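Local coordinates for protein xylan esterase, putative, AXE2C (Cellvibrio japonicus, PDB 2WAA) that removes acetyl groups from xylan and glucomannan, serving as a family 2 carbohydrate esterase in the breakdown of plant cell walls, at residues S44-G49 with P126-P131. Numbering follows the deposited sequence.
Sequences STIVAG and PAPVLP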
# COMPACT_ATOMS: atom_id res chain seq x y z
N SER A 44 -3.84 3.83 -13.87
CA SER A 44 -4.31 2.98 -14.97
C SER A 44 -5.02 3.80 -16.02
O SER A 44 -5.61 4.85 -15.74
CB SER A 44 -5.24 1.84 -14.49
OG SER A 44 -6.35 2.29 -13.66
N THR A 45 -5.03 3.28 -17.24
CA THR A 45 -5.64 4.02 -18.35
C THR A 45 -6.05 2.96 -19.38
O THR A 45 -5.47 1.86 -19.45
CB THR A 45 -4.66 5.06 -18.97
OG1 THR A 45 -5.27 5.71 -20.09
CG2 THR A 45 -3.38 4.38 -19.50
N ILE A 46 -7.05 3.30 -20.17
CA ILE A 46 -7.45 2.41 -21.30
C ILE A 46 -7.31 3.30 -22.53
O ILE A 46 -7.73 4.47 -22.51
CB ILE A 46 -8.89 1.96 -21.17
CG1 ILE A 46 -9.07 1.04 -19.95
CG2 ILE A 46 -9.30 1.14 -22.37
CD1 ILE A 46 -10.46 1.07 -19.40
N VAL A 47 -6.67 2.81 -23.58
CA VAL A 47 -6.37 3.67 -24.73
C VAL A 47 -6.68 2.99 -26.04
O VAL A 47 -6.76 1.77 -26.09
CB VAL A 47 -4.86 4.06 -24.78
CG1 VAL A 47 -4.49 4.96 -23.58
CG2 VAL A 47 -3.93 2.81 -24.85
N ALA A 48 -6.81 3.76 -27.11
CA ALA A 48 -6.93 3.18 -28.47
C ALA A 48 -5.68 3.67 -29.21
O ALA A 48 -5.55 4.86 -29.46
CB ALA A 48 -8.22 3.66 -29.16
N GLY A 49 -4.75 2.77 -29.49
CA GLY A 49 -3.51 3.13 -30.15
C GLY A 49 -2.49 2.02 -30.23
O GLY A 49 -2.75 0.88 -29.80
N PRO A 126 -12.27 6.60 -21.56
CA PRO A 126 -12.63 6.96 -20.19
C PRO A 126 -11.83 6.12 -19.21
O PRO A 126 -11.54 4.94 -19.48
CB PRO A 126 -14.12 6.56 -20.08
CG PRO A 126 -14.63 6.71 -21.50
CD PRO A 126 -13.45 6.15 -22.33
N ALA A 127 -11.49 6.75 -18.09
CA ALA A 127 -10.74 6.08 -17.03
C ALA A 127 -11.33 4.74 -16.60
O ALA A 127 -12.57 4.57 -16.49
CB ALA A 127 -10.63 7.02 -15.81
N PRO A 128 -10.45 3.78 -16.27
CA PRO A 128 -10.96 2.54 -15.73
C PRO A 128 -11.82 2.86 -14.51
O PRO A 128 -11.52 3.77 -13.77
CB PRO A 128 -9.68 1.79 -15.30
CG PRO A 128 -8.59 2.33 -16.20
CD PRO A 128 -9.00 3.73 -16.60
N VAL A 129 -12.86 2.08 -14.29
CA VAL A 129 -13.75 2.31 -13.17
C VAL A 129 -13.27 1.45 -12.00
O VAL A 129 -13.01 0.26 -12.14
CB VAL A 129 -15.18 1.88 -13.60
CG1 VAL A 129 -16.13 1.80 -12.37
CG2 VAL A 129 -15.69 2.90 -14.61
N LEU A 130 -13.13 2.06 -10.84
CA LEU A 130 -12.71 1.31 -9.65
C LEU A 130 -13.91 0.76 -8.89
O LEU A 130 -15.02 1.30 -8.96
CB LEU A 130 -11.93 2.26 -8.72
CG LEU A 130 -10.58 2.83 -9.28
CD1 LEU A 130 -10.02 3.83 -8.24
CD2 LEU A 130 -9.58 1.75 -9.63
N PRO A 131 -13.69 -0.30 -8.06
CA PRO A 131 -14.78 -0.81 -7.19
C PRO A 131 -15.37 0.23 -6.26
O PRO A 131 -14.70 1.20 -5.89
CB PRO A 131 -14.07 -1.89 -6.36
CG PRO A 131 -13.00 -2.38 -7.28
CD PRO A 131 -12.47 -1.11 -7.95
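The pyrrolidine ring of P128 has a methyl group beneath one face: I46 CD1 lies almost under the ring centre, 3.9 Å from P128 CG and 4.0 Å from P128 CA. Toward the other face comes the hydroxyl of S44, displaced beyond the ring, with OG 3.4 Å from P128 CG. At the CG-CD edge the strand backbone draws near: T45 CA lies almost level with the ring, 3.8 Å from P128 CD, and S44 O lies on the side of the hydroxyl, 3.7 Å from the same P128 CD.

I46 reaches the ring because CG1 stands beside its own backbone N (chi1 -67°) and the chain then runs out nearly extended (chi2 154°); CD1 also passes 4.0 Å from P126 O. A long, branched aliphatic residue suits this place, since it can slip under a rigid apolar ring. Serine is small enough for the ring to sit close to the strand. No hydrogen bond joins the two segments, so the contact rests on van der Waals packing. Prolines suit a connection whose residues P126-P128 share an extended, polyproline-like backbone.

T45 turns its side chain the opposite way, onto F124 and L117, between the sheets of the N-terminal beta-sandwich. Strand 42-48 pairs with strands 21-23, 94-103 and 123-124; Q21 NE2 donates a hydrogen bond to P128 O, and 126-131 leads into strand 133-139 of the SGNH-type catalytic domain; just before that strand, P131 O accepts a hydrogen bond from Q178 NE2 of strand 177-183.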